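Local coordinates for DyP-type peroxidase (Thermobifida cellulosilytica, PDB 4GS1), which probably uses a bound haem and hydrogen peroxide to oxidise dyes and other organic substrates, as dye-decolourising peroxidases do, at residues B[49-54]-B[339-344]; B[105-110]-B[149-154]; B[180-185]-B[322-327]; B[210-215]-B[316-321]. All coordinates share one frame; numbering follows the deposited sequence.

Interaction 1: residues B[49-54]-B[339-344]; sequences AFVHVI and LFMAWQ. With HEM (protoporphyrin IX containing Fe), chain F.
A chi1 of 78° places CG1 of Val51 between its backbone N and carbonyl carbon, while a chi1 of 165° swings CG of Leu339 away from the backbone N. These settings aim the two side chains at each other. They meet tip to tip, with Val51 CG1 3.9 Å from Leu339 CD2. Val53 also touches this leucine methyl, its CG2 lying 4.1 Å from Leu339 CD2. Its main neighbour is the thioether of Met341. Val53 and Met341 pass alongside, running opposite ways, and Val53 CG2 is 3.8 Å from Met341 SD. The methionine bends at its last torsion, which keeps CE beside both valines. All four residues are buried and the contact is purely apolar. The strand axes are 10.4 Å apart and steeply crossed, at 79°, so this is packing of sheet face on sheet face. Phe340, between Leu339 and Met341, serves the other side of its strand. Its CE1 lies 3.4 Å from haem atom C2C, and the haem methyl CMC sits over one face of the ring. The contact joins the two four-stranded antiparallel sheets of order 2-3-1-4, the paired ferredoxin-like fold of DyP-type peroxidases.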
# COMPACT_ATOMS: atom_id res chain seq x y z
N ALA B 49 8.32 -4.90 6.97
CA ALA B 49 7.07 -5.30 6.35
C ALA B 49 6.72 -4.53 5.07
O ALA B 49 5.92 -5.01 4.27
CB ALA B 49 5.91 -5.21 7.36
N PHE B 50 7.30 -3.34 4.89
CA PHE B 50 6.95 -2.50 3.73
C PHE B 50 8.18 -2.11 2.93
O PHE B 50 9.26 -1.93 3.49
CB PHE B 50 6.19 -1.25 4.19
CG PHE B 50 4.94 -1.57 4.95
CD1 PHE B 50 3.75 -1.82 4.28
CD2 PHE B 50 4.97 -1.68 6.34
CE1 PHE B 50 2.61 -2.16 4.98
CE2 PHE B 50 3.82 -2.02 7.04
CZ PHE B 50 2.63 -2.26 6.35
N VAL B 51 7.99 -1.96 1.61
CA VAL B 51 9.07 -1.51 0.73
C VAL B 51 8.53 -0.53 -0.31
O VAL B 51 7.36 -0.58 -0.67
CB VAL B 51 9.76 -2.70 0.00
CG1 VAL B 51 8.90 -3.22 -1.18
CG2 VAL B 51 11.15 -2.31 -0.50
N HIS B 52 9.39 0.37 -0.77
CA HIS B 52 9.07 1.20 -1.93
C HIS B 52 10.33 1.17 -2.78
O HIS B 52 11.39 1.63 -2.35
CB HIS B 52 8.70 2.63 -1.51
CG HIS B 52 7.92 3.39 -2.55
ND1 HIS B 52 7.07 4.43 -2.22
CD2 HIS B 52 7.86 3.27 -3.90
CE1 HIS B 52 6.52 4.91 -3.32
NE2 HIS B 52 6.98 4.23 -4.36
N VAL B 53 10.23 0.58 -3.97
CA VAL B 53 11.36 0.53 -4.89
C VAL B 53 11.16 1.62 -5.92
O VAL B 53 10.09 1.71 -6.52
CB VAL B 53 11.44 -0.84 -5.57
CG1 VAL B 53 12.59 -0.86 -6.57
CG2 VAL B 53 11.66 -1.92 -4.52
N ILE B 54 12.17 2.46 -6.10
CA ILE B 54 12.05 3.59 -7.02
C ILE B 54 13.22 3.59 -8.00
O ILE B 54 14.38 3.61 -7.58
CB ILE B 54 12.04 4.94 -6.27
CG1 ILE B 54 11.00 4.91 -5.15
CG2 ILE B 54 11.73 6.09 -7.25
CD1 ILE B 54 11.41 5.67 -3.91
N LEU B 339 6.29 -8.54 -6.18
CA LEU B 339 7.43 -7.69 -6.46
C LEU B 339 8.65 -8.56 -6.13
O LEU B 339 9.13 -8.62 -4.99
CB LEU B 339 7.34 -6.39 -5.64
CG LEU B 339 8.59 -5.51 -5.50
CD1 LEU B 339 9.22 -5.28 -6.85
CD2 LEU B 339 8.21 -4.17 -4.87
N PHE B 340 9.12 -9.27 -7.15
CA PHE B 340 10.21 -10.23 -7.02
C PHE B 340 11.55 -9.48 -6.98
O PHE B 340 11.81 -8.61 -7.81
CB PHE B 340 10.15 -11.19 -8.22
CG PHE B 340 11.29 -12.18 -8.28
CD1 PHE B 340 11.14 -13.45 -7.77
CD2 PHE B 340 12.50 -11.84 -8.89
CE1 PHE B 340 12.19 -14.38 -7.83
CE2 PHE B 340 13.55 -12.76 -8.96
CZ PHE B 340 13.39 -14.03 -8.42
N MET B 341 12.39 -9.81 -6.00
CA MET B 341 13.71 -9.20 -5.89
C MET B 341 14.76 -10.25 -5.54
O MET B 341 14.75 -10.81 -4.45
CB MET B 341 13.69 -8.07 -4.87
CG MET B 341 12.92 -6.86 -5.36
SD MET B 341 13.13 -5.45 -4.27
CE MET B 341 11.85 -5.78 -3.16
N ALA B 342 15.64 -10.53 -6.50
CA ALA B 342 16.68 -11.54 -6.28
C ALA B 342 18.03 -10.87 -6.11
O ALA B 342 18.40 -10.00 -6.90
CB ALA B 342 16.73 -12.51 -7.45
N TRP B 343 18.77 -11.30 -5.09
CA TRP B 343 20.11 -10.76 -4.82
C TRP B 343 21.14 -11.84 -5.08
O TRP B 343 20.95 -12.99 -4.67
CB TRP B 343 20.19 -10.32 -3.35
CG TRP B 343 19.30 -9.16 -3.04
CD1 TRP B 343 18.03 -9.20 -2.56
CD2 TRP B 343 19.64 -7.78 -3.20
NE1 TRP B 343 17.54 -7.91 -2.41
CE2 TRP B 343 18.52 -7.03 -2.79
CE3 TRP B 343 20.78 -7.11 -3.66
CZ2 TRP B 343 18.51 -5.64 -2.83
CZ3 TRP B 343 20.76 -5.74 -3.69
CH2 TRP B 343 19.65 -5.01 -3.27
N GLN B 344 22.24 -11.48 -5.74
CA GLN B 344 23.26 -12.47 -6.09
C GLN B 344 24.57 -11.77 -6.42
O GLN B 344 24.57 -10.59 -6.78
CB GLN B 344 22.83 -13.32 -7.28
CG GLN B 344 22.58 -12.53 -8.57
CD GLN B 344 21.10 -12.30 -8.82
OE1 GLN B 344 20.39 -13.23 -9.21
NE2 GLN B 344 20.62 -11.08 -8.58
CHA HEM F . 10.92 -21.34 -4.77
CHB HEM F . 6.86 -18.86 -5.64
CHC HEM F . 8.99 -16.55 -9.34
CHD HEM F . 13.20 -18.71 -8.23
C1A HEM F . 9.64 -20.88 -4.71
C2A HEM F . 8.64 -21.36 -3.79
C3A HEM F . 7.51 -20.67 -4.04
C4A HEM F . 7.78 -19.74 -5.10
CMA HEM F . 6.15 -20.82 -3.31
CAA HEM F . 8.87 -22.48 -2.74
CBA HEM F . 9.27 -21.91 -1.37
CGA HEM F . 10.66 -21.33 -1.37
O1A HEM F . 11.65 -22.13 -1.34
O2A HEM F . 10.79 -20.08 -1.38
C1B HEM F . 7.08 -18.04 -6.72
C2B HEM F . 6.08 -17.20 -7.35
C3B HEM F . 6.65 -16.57 -8.38
C4B HEM F . 8.05 -16.97 -8.43
CMB HEM F . 4.61 -17.15 -6.87
CAB HEM F . 6.04 -15.55 -9.37
CBB HEM F . 4.95 -14.80 -9.08
C1C HEM F . 10.32 -16.94 -9.36
C2C HEM F . 11.34 -16.50 -10.31
C3C HEM F . 12.51 -17.09 -9.98
C4C HEM F . 12.25 -17.94 -8.84
CMC HEM F . 11.08 -15.48 -11.44
CAC HEM F . 13.91 -16.99 -10.64
CBC HEM F . 14.15 -16.61 -11.89
C1D HEM F . 12.97 -19.59 -7.20
C2D HEM F . 14.00 -20.37 -6.55
C3D HEM F . 13.29 -21.20 -5.50
C4D HEM F . 11.90 -20.82 -5.58
CMD HEM F . 15.51 -20.40 -6.87
CAD HEM F . 13.94 -22.20 -4.54
CBD HEM F . 14.16 -23.54 -5.25
CGD HEM F . 14.84 -24.48 -4.28
O1D HEM F . 14.13 -25.27 -3.60
O2D HEM F . 16.09 -24.42 -4.16
NA HEM F . 9.10 -19.89 -5.51
NB HEM F . 8.27 -17.88 -7.41
NC HEM F . 10.91 -17.84 -8.48
ND HEM F . 11.74 -19.87 -6.59
FE HEM F . 9.99 -18.95 -7.06

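Interaction 2: residues B[105-110]-B[149-154]; sequences LMVTIG and LMLQVG
Ile109 and Leu151 run alongside each other off the same face, with Ile109 CG1 3.8 Å from Leu151 CD2. Val107 approaches the same methyl at a slant, its CG1 4.2 Å from Leu151 CD2. Leu105 runs alongside Val153. Helices 66-90 and 158-172 cover this side. The other face mixes Thr108 and Gln152 with Met106 and Met150. There Thr108 and Gln152 are flanking neighbours, with their CB atoms 3.8 Å apart. A chi1 of -42° turns the threonine hydroxyl to the side of its own backbone N. Here OG1 is bonded to Pro41 O. Water 1 lies within bonding distance of Thr108 OG1 (2.9 Å), Gln152 O (3.0 Å) and, weakly, Met106 O. It can donate to only two of them at a time. Gln152 O is gripped by Thr108 N as well, at 2.8 Å. Met106 with Gly154, Thr108 with Gln152 and Gly110 with Met150 are the hydrogen-bonded antiparallel pairs. Each has bonds in both directions, six in all. The buried backbone groups of these pairs are thus satisfied within the sheet. The water adds to the carbonyls of Gln152 and, weakly, Met106, while the hydroxyl links the strand to Pro41 O. The face of Val107, Ile109, Leu151 and Val153 is apolar.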
# COMPACT_ATOMS: atom_id res chain seq x y z
N LEU B 105 13.83 1.45 9.60
CA LEU B 105 13.97 2.19 8.34
C LEU B 105 15.34 1.95 7.72
O LEU B 105 16.36 2.10 8.38
CB LEU B 105 13.76 3.69 8.58
CG LEU B 105 13.98 4.61 7.39
CD1 LEU B 105 13.04 4.23 6.25
CD2 LEU B 105 13.75 6.06 7.81
N MET B 106 15.35 1.56 6.45
CA MET B 106 16.59 1.25 5.75
C MET B 106 16.55 1.72 4.31
O MET B 106 15.50 1.64 3.66
CB MET B 106 16.89 -0.25 5.82
CG MET B 106 15.71 -1.15 5.43
SD MET B 106 16.12 -2.93 5.50
CE MET B 106 16.37 -3.18 7.25
N VAL B 107 17.69 2.19 3.82
CA VAL B 107 17.83 2.73 2.46
C VAL B 107 18.96 2.02 1.71
O VAL B 107 20.08 1.92 2.21
CB VAL B 107 18.13 4.26 2.50
CG1 VAL B 107 18.21 4.82 1.08
CG2 VAL B 107 17.06 5.00 3.29
N THR B 108 18.65 1.52 0.51
CA THR B 108 19.61 0.87 -0.37
C THR B 108 19.78 1.70 -1.64
O THR B 108 18.79 2.16 -2.21
CB THR B 108 19.11 -0.51 -0.82
OG1 THR B 108 18.51 -1.19 0.29
CG2 THR B 108 20.25 -1.35 -1.40
N ILE B 109 21.02 1.88 -2.09
CA ILE B 109 21.30 2.71 -3.26
C ILE B 109 21.93 1.88 -4.39
O ILE B 109 22.94 1.21 -4.19
CB ILE B 109 22.25 3.89 -2.91
CG1 ILE B 109 21.64 4.77 -1.79
CG2 ILE B 109 22.53 4.73 -4.13
CD1 ILE B 109 22.64 5.80 -1.22
N GLY B 110 21.34 1.94 -5.58
CA GLY B 110 21.84 1.13 -6.69
C GLY B 110 22.05 1.89 -7.98
O GLY B 110 21.54 3.01 -8.15
N LEU B 149 19.38 4.76 -11.99
CA LEU B 149 19.63 4.74 -10.55
C LEU B 149 18.45 4.11 -9.82
O LEU B 149 17.33 4.10 -10.34
CB LEU B 149 19.84 6.16 -10.02
CG LEU B 149 21.07 6.90 -10.54
CD1 LEU B 149 20.91 8.41 -10.37
CD2 LEU B 149 22.31 6.39 -9.82
N MET B 150 18.70 3.63 -8.60
CA MET B 150 17.67 2.95 -7.82
C MET B 150 17.75 3.30 -6.34
O MET B 150 18.84 3.41 -5.77
CB MET B 150 17.81 1.43 -8.02
CG MET B 150 16.76 0.59 -7.36
SD MET B 150 17.13 0.18 -5.65
CE MET B 150 18.81 -0.43 -5.77
N LEU B 151 16.59 3.49 -5.71
CA LEU B 151 16.50 3.49 -4.25
C LEU B 151 15.55 2.36 -3.84
O LEU B 151 14.48 2.19 -4.42
CB LEU B 151 15.99 4.82 -3.69
CG LEU B 151 16.92 6.03 -3.76
CD1 LEU B 151 16.21 7.26 -3.21
CD2 LEU B 151 18.20 5.75 -2.97
N GLN B 152 15.96 1.55 -2.86
CA GLN B 152 15.04 0.65 -2.18
C GLN B 152 14.89 1.22 -0.78
O GLN B 152 15.88 1.35 -0.06
CB GLN B 152 15.59 -0.78 -2.10
CG GLN B 152 14.66 -1.75 -1.33
CD GLN B 152 15.26 -3.12 -1.10
OE1 GLN B 152 16.43 -3.26 -0.71
NE2 GLN B 152 14.47 -4.15 -1.34
N VAL B 153 13.67 1.60 -0.41
CA VAL B 153 13.43 2.15 0.91
C VAL B 153 12.50 1.19 1.64
O VAL B 153 11.48 0.78 1.08
CB VAL B 153 12.79 3.55 0.83
CG1 VAL B 153 12.85 4.24 2.20
CG2 VAL B 153 13.50 4.42 -0.22
N GLY B 154 12.85 0.80 2.86
CA GLY B 154 12.03 -0.15 3.58
C GLY B 154 11.77 0.30 5.01
O GLY B 154 12.60 0.98 5.60
O HOH W 1 16.17 -0.84 1.94

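Interaction 3: residues B[180-185]-B[322-327]; sequences WSLRGF and YNYDEG. With GOL (glycerol), chain I.
Phe185 lays one ring face over the CB of Asn323, which sits 4.0 Å from the ring centroid in a CH-pi contact. The ring and the asparagine amide are turned 66° against each other. A chi1 of 60° swings the phenylalanine ring back over segment 322-327, although the bond to CB points away from that segment. Asp325 CB touches the edge of the same ring. Below, the backbones form a single antiparallel bridge. Phe185 N donates to Asn323 O at 2.8 Å, and Asn323 N returns a bond to Phe185 O at 2.9 Å. Gly184 lies against the side chain of Tyr322, its CA 3.9 Å from Tyr322 CB. Further along, Leu182 CD2 rests over one face of the Tyr324 ring, 4.2 Å from the centroid.

The strands then diverge, and a polar cluster spans the gap. A glycerol, probably from the crystallisation liquor, takes a hydrogen bond from Arg183 N to its O3 at 2.7 Å. That hydroxyl donates to Glu326 OE2 at 2.8 Å. Water 3 links the same carboxylate oxygen to Arg183 NH2, lying in the guanidinium plane. Asp325 OD1 accepts from Gly327 N in an Asx turn and also forms a salt bridge with Arg334.

Phe185 packs on Pro158 of the second subunit, and Asp325 makes a long, weak ion pair with Arg183 of that subunit. The contact thus joins the edge strands of the two sheets at the dimer interface: strand 176-185, beside 50-58, meets strand 318-328, beside 334-344.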
# COMPACT_ATOMS: atom_id res chain seq x y z
N TRP B 180 10.07 4.73 -12.75
CA TRP B 180 8.96 3.89 -12.30
C TRP B 180 9.14 3.64 -10.80
O TRP B 180 10.22 3.83 -10.25
CB TRP B 180 8.86 2.56 -13.09
CG TRP B 180 10.07 1.65 -13.02
CD1 TRP B 180 11.10 1.56 -13.94
CD2 TRP B 180 10.39 0.72 -11.98
NE1 TRP B 180 12.02 0.63 -13.52
CE2 TRP B 180 11.61 0.10 -12.33
CE3 TRP B 180 9.76 0.34 -10.79
CZ2 TRP B 180 12.21 -0.88 -11.52
CZ3 TRP B 180 10.36 -0.63 -9.98
CH2 TRP B 180 11.58 -1.22 -10.36
N SER B 181 8.07 3.24 -10.13
CA SER B 181 8.20 2.85 -8.74
C SER B 181 7.14 1.82 -8.40
O SER B 181 6.14 1.70 -9.10
CB SER B 181 8.09 4.06 -7.80
OG SER B 181 6.73 4.42 -7.60
N LEU B 182 7.36 1.07 -7.34
CA LEU B 182 6.35 0.11 -6.88
C LEU B 182 6.47 -0.10 -5.38
O LEU B 182 7.57 -0.29 -4.85
CB LEU B 182 6.48 -1.23 -7.62
CG LEU B 182 5.40 -2.29 -7.40
CD1 LEU B 182 4.04 -1.76 -7.78
CD2 LEU B 182 5.74 -3.54 -8.22
N ARG B 183 5.32 -0.03 -4.70
CA ARG B 183 5.25 -0.29 -3.27
C ARG B 183 4.83 -1.73 -3.03
O ARG B 183 4.04 -2.28 -3.80
CB ARG B 183 4.23 0.65 -2.62
CG ARG B 183 4.67 2.11 -2.67
CD ARG B 183 3.57 3.06 -2.16
NE ARG B 183 3.33 2.93 -0.72
CZ ARG B 183 2.24 2.39 -0.19
NH1 ARG B 183 2.10 2.30 1.12
NH2 ARG B 183 1.28 1.93 -0.98
N GLY B 184 5.35 -2.33 -1.96
CA GLY B 184 5.04 -3.71 -1.62
C GLY B 184 4.92 -3.93 -0.12
O GLY B 184 5.38 -3.10 0.67
N PHE B 185 4.31 -5.04 0.27
CA PHE B 185 4.13 -5.36 1.68
C PHE B 185 4.29 -6.84 1.97
O PHE B 185 4.16 -7.69 1.08
CB PHE B 185 2.74 -4.92 2.16
CG PHE B 185 1.61 -5.60 1.43
CD1 PHE B 185 1.06 -6.79 1.91
CD2 PHE B 185 1.10 -5.06 0.26
CE1 PHE B 185 0.02 -7.42 1.23
CE2 PHE B 185 0.06 -5.69 -0.42
CZ PHE B 185 -0.48 -6.87 0.07
N TYR B 322 8.27 -8.89 -2.16
CA TYR B 322 7.14 -8.30 -1.45
C TYR B 322 5.88 -8.51 -2.27
O TYR B 322 5.95 -8.68 -3.49
CB TYR B 322 7.37 -6.79 -1.21
CG TYR B 322 8.36 -6.54 -0.09
CD1 TYR B 322 7.93 -6.17 1.18
CD2 TYR B 322 9.73 -6.70 -0.29
CE1 TYR B 322 8.83 -5.97 2.22
CE2 TYR B 322 10.64 -6.52 0.75
CZ TYR B 322 10.18 -6.15 2.00
OH TYR B 322 11.08 -5.96 3.03
N ASN B 323 4.73 -8.47 -1.61
CA ASN B 323 3.46 -8.53 -2.34
C ASN B 323 3.07 -7.15 -2.82
O ASN B 323 3.34 -6.16 -2.13
CB ASN B 323 2.38 -9.07 -1.42
CG ASN B 323 2.76 -10.40 -0.81
OD1 ASN B 323 3.17 -11.30 -1.52
ND2 ASN B 323 2.70 -10.49 0.51
N TYR B 324 2.45 -7.05 -4.00
CA TYR B 324 1.91 -5.75 -4.39
C TYR B 324 0.43 -5.85 -4.74
O TYR B 324 -0.04 -6.87 -5.24
CB TYR B 324 2.72 -5.06 -5.51
CG TYR B 324 2.57 -5.66 -6.89
CD1 TYR B 324 1.56 -5.23 -7.76
CD2 TYR B 324 3.45 -6.63 -7.34
CE1 TYR B 324 1.43 -5.78 -9.04
CE2 TYR B 324 3.33 -7.17 -8.61
CZ TYR B 324 2.33 -6.74 -9.45
OH TYR B 324 2.23 -7.29 -10.71
N ASP B 325 -0.30 -4.78 -4.45
CA ASP B 325 -1.72 -4.73 -4.74
C ASP B 325 -1.99 -3.36 -5.34
O ASP B 325 -1.95 -2.34 -4.64
CB ASP B 325 -2.53 -4.91 -3.46
CG ASP B 325 -4.02 -5.02 -3.72
OD1 ASP B 325 -4.50 -4.55 -4.78
OD2 ASP B 325 -4.74 -5.58 -2.86
N GLU B 326 -2.27 -3.34 -6.64
CA GLU B 326 -2.59 -2.11 -7.33
C GLU B 326 -4.01 -2.14 -7.86
O GLU B 326 -4.34 -1.50 -8.87
CB GLU B 326 -1.56 -1.85 -8.44
CG GLU B 326 -0.19 -1.42 -7.90
CD GLU B 326 -0.31 -0.20 -6.99
OE1 GLU B 326 -1.18 0.64 -7.26
OE2 GLU B 326 0.43 -0.09 -6.00
N GLY B 327 -4.88 -2.87 -7.16
CA GLY B 327 -6.30 -2.86 -7.46
C GLY B 327 -6.66 -3.60 -8.73
O GLY B 327 -6.29 -4.76 -8.91
C1 GOL I . 3.09 2.50 -8.17
O1 GOL I . 2.99 3.59 -9.06
C2 GOL I . 3.32 3.05 -6.77
O2 GOL I . 4.67 3.42 -6.57
C3 GOL I . 2.90 2.07 -5.70
O3 GOL I . 3.13 0.75 -6.10
O HOH W 2 1.34 -2.08 -4.29
O HOH W 3 0.60 1.82 -3.83

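Interaction 4: residues B[210-215]-B[316-321]; sequences ANPAQD and RMVRRG. With HEM (protoporphyrin IX containing Fe), chain F; OXY (oxygen molecule), chain G.
Arg319 N donates a nearly straight hydrogen bond of 2.8 Å to Asn211 OD1. The amide answers with its other end: Asn211 ND2 donates to Arg319 O, also at 2.8 Å and close to the amide plane. Two bonds therefore fix the rotation of the asparagine and tie the loop to the backbone of the arginine. Next to this clamp Pro212 lies aslant on Val318, with Pro212 CG 3.8 Å from Val318 CG2. Water 4 bridges Ala210 O and Arg316 NH1. The Arg319 side chain bends at chi3 (-63°), which lays its guanidinium flat over the haem, with C4D under its centre. From there NH1 and NH2 of Arg319 both donate to haem propionate oxygen O2A, each at 2.9 Å. Ala210 N reaches the other oxygen of this propionate, O1A, at 3.0 Å. Arg319 NH1 also makes a weak bond to O1 of the oxygen molecule, which lies 2.4 Å from the haem iron. A long, weak ion pair joins the arginine to Asp207, which also lines the oxygen pocket. Asn211 is thus a second-shell residue behind Arg319. An arginine and an aspartate of a GXXDG motif above the haem are the hallmark of the distal pocket of DyP-type peroxidases.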
# COMPACT_ATOMS: atom_id res chain seq x y z
N ALA B 210 13.75 -21.76 0.72
CA ALA B 210 15.02 -22.27 0.21
C ALA B 210 16.16 -21.26 0.21
O ALA B 210 17.27 -21.60 -0.19
CB ALA B 210 14.82 -22.85 -1.19
N ASN B 211 15.89 -20.03 0.65
CA ASN B 211 16.97 -19.05 0.79
C ASN B 211 18.01 -19.58 1.76
O ASN B 211 17.67 -20.25 2.73
CB ASN B 211 16.44 -17.73 1.35
CG ASN B 211 15.82 -16.84 0.30
OD1 ASN B 211 16.13 -16.93 -0.89
ND2 ASN B 211 14.91 -15.96 0.73
N PRO B 212 19.29 -19.29 1.50
CA PRO B 212 20.31 -19.66 2.47
C PRO B 212 20.07 -18.96 3.80
O PRO B 212 19.60 -17.82 3.82
CB PRO B 212 21.63 -19.19 1.83
CG PRO B 212 21.24 -18.29 0.69
CD PRO B 212 19.86 -18.73 0.26
N ALA B 213 20.36 -19.64 4.91
CA ALA B 213 20.14 -19.08 6.24
C ALA B 213 21.00 -17.83 6.48
O ALA B 213 22.15 -17.77 6.05
CB ALA B 213 20.42 -20.13 7.30
N GLN B 214 20.44 -16.86 7.19
CA GLN B 214 21.13 -15.59 7.48
C GLN B 214 22.46 -15.77 8.21
O GLN B 214 23.39 -15.00 8.01
CB GLN B 214 20.21 -14.66 8.28
CG GLN B 214 18.92 -14.28 7.56
CD GLN B 214 19.11 -13.13 6.58
OE1 GLN B 214 20.22 -12.63 6.40
NE2 GLN B 214 18.02 -12.71 5.95
N ASP B 215 22.53 -16.79 9.07
CA ASP B 215 23.79 -17.11 9.74
C ASP B 215 24.89 -17.49 8.73
O ASP B 215 25.78 -16.68 8.46
CB ASP B 215 23.59 -18.20 10.81
CG ASP B 215 22.85 -19.43 10.27
OD1 ASP B 215 21.69 -19.66 10.66
OD2 ASP B 215 23.45 -20.16 9.46
N ARG B 316 22.30 -20.03 -7.46
CA ARG B 316 21.62 -19.78 -6.19
C ARG B 316 21.42 -18.29 -6.04
O ARG B 316 22.21 -17.50 -6.55
CB ARG B 316 22.48 -20.32 -5.03
CG ARG B 316 21.72 -20.60 -3.74
CD ARG B 316 22.63 -21.30 -2.71
NE ARG B 316 23.17 -22.56 -3.21
CZ ARG B 316 22.64 -23.76 -2.97
NH1 ARG B 316 21.55 -23.86 -2.23
NH2 ARG B 316 23.20 -24.85 -3.47
N MET B 317 20.36 -17.90 -5.34
CA MET B 317 20.10 -16.48 -5.10
C MET B 317 19.41 -16.30 -3.75
O MET B 317 18.94 -17.28 -3.16
CB MET B 317 19.23 -15.91 -6.23
CG MET B 317 17.80 -16.43 -6.23
SD MET B 317 17.02 -16.25 -7.85
CE MET B 317 17.73 -17.66 -8.69
N VAL B 318 19.36 -15.07 -3.26
CA VAL B 318 18.50 -14.74 -2.13
C VAL B 318 17.30 -13.97 -2.64
O VAL B 318 17.44 -12.90 -3.23
CB VAL B 318 19.24 -13.92 -1.06
CG1 VAL B 318 18.25 -13.38 -0.04
CG2 VAL B 318 20.28 -14.80 -0.36
N ARG B 319 16.11 -14.54 -2.44
CA ARG B 319 14.88 -13.88 -2.86
C ARG B 319 14.30 -13.10 -1.70
O ARG B 319 14.03 -13.66 -0.64
CB ARG B 319 13.89 -14.93 -3.39
CG ARG B 319 14.29 -15.52 -4.74
CD ARG B 319 13.56 -16.83 -5.04
NE ARG B 319 13.90 -17.87 -4.07
CZ ARG B 319 13.03 -18.51 -3.29
NH1 ARG B 319 11.72 -18.25 -3.38
NH2 ARG B 319 13.46 -19.42 -2.43
N ARG B 320 14.11 -11.79 -1.90
CA ARG B 320 13.66 -10.89 -0.83
C ARG B 320 12.53 -10.05 -1.40
O ARG B 320 12.64 -8.84 -1.57
CB ARG B 320 14.83 -10.02 -0.35
CG ARG B 320 14.56 -9.21 0.93
CD ARG B 320 15.83 -8.45 1.31
NE ARG B 320 15.67 -7.60 2.49
CZ ARG B 320 15.15 -6.37 2.45
NH1 ARG B 320 14.70 -5.87 1.31
NH2 ARG B 320 15.06 -5.66 3.57
N GLY B 321 11.43 -10.73 -1.72
CA GLY B 321 10.33 -10.10 -2.43
C GLY B 321 9.20 -9.62 -1.54
O GLY B 321 9.17 -9.88 -0.33
CHA HEM F . 10.92 -21.34 -4.77
CHB HEM F . 6.86 -18.86 -5.64
CHC HEM F . 8.99 -16.55 -9.34
CHD HEM F . 13.20 -18.71 -8.23
C1A HEM F . 9.64 -20.88 -4.71
C2A HEM F . 8.64 -21.36 -3.79
C3A HEM F . 7.51 -20.67 -4.04
C4A HEM F . 7.78 -19.74 -5.10
CMA HEM F . 6.15 -20.82 -3.31
CAA HEM F . 8.87 -22.48 -2.74
CBA HEM F . 9.27 -21.91 -1.37
CGA HEM F . 10.66 -21.33 -1.37
O1A HEM F . 11.65 -22.13 -1.34
O2A HEM F . 10.79 -20.08 -1.38
C1B HEM F . 7.08 -18.04 -6.72
C2B HEM F . 6.08 -17.20 -7.35
C3B HEM F . 6.65 -16.57 -8.38
C4B HEM F . 8.05 -16.97 -8.43
CMB HEM F . 4.61 -17.15 -6.87
CAB HEM F . 6.04 -15.55 -9.37
CBB HEM F . 4.95 -14.80 -9.08
C1C HEM F . 10.32 -16.94 -9.36
C2C HEM F . 11.34 -16.50 -10.31
C3C HEM F . 12.51 -17.09 -9.98
C4C HEM F . 12.25 -17.94 -8.84
CMC HEM F . 11.08 -15.48 -11.44
CAC HEM F . 13.91 -16.99 -10.64
CBC HEM F . 14.15 -16.61 -11.89
C1D HEM F . 12.97 -19.59 -7.20
C2D HEM F . 14.00 -20.37 -6.55
C3D HEM F . 13.29 -21.20 -5.50
C4D HEM F . 11.90 -20.82 -5.58
CMD HEM F . 15.51 -20.40 -6.87
CAD HEM F . 13.94 -22.20 -4.54
CBD HEM F . 14.16 -23.54 -5.25
CGD HEM F . 14.84 -24.48 -4.28
O1D HEM F . 14.13 -25.27 -3.60
O2D HEM F . 16.09 -24.42 -4.16
NA HEM F . 9.10 -19.89 -5.51
NB HEM F . 8.27 -17.88 -7.41
NC HEM F . 10.91 -17.84 -8.48
ND HEM F . 11.74 -19.87 -6.59
FE HEM F . 9.99 -18.95 -7.06
O1 OXY G . 10.23 -17.11 -5.53
O2 OXY G . 9.96 -15.87 -4.80
O HOH W 4 20.07 -22.15 -0.22

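How the interactions relate
The centre of interaction 1 lies about 3 Å from the centre of the chain, and the contact links the two sheets. Interaction 2 extends one of them: His52 N and Ile54 N probably bond to Val153 O and Leu151 O, at 2.8 and 2.9 Å. Interaction 3 joins edge strands of both sheets, and its Leu182 N probably bonds to Val53 O at 2.9 Å. Strand 318-328 runs on from interaction 4 into interaction 3, whose centres are about 21 Å apart. Interactions 1 and 4 both touch the haem, through Phe340 and Arg319. Backbone pairing, such as Trp343 N with Val318 O at 2.8 Å, probably ties them together. The dimer interface is reached by interactions 1 and 3.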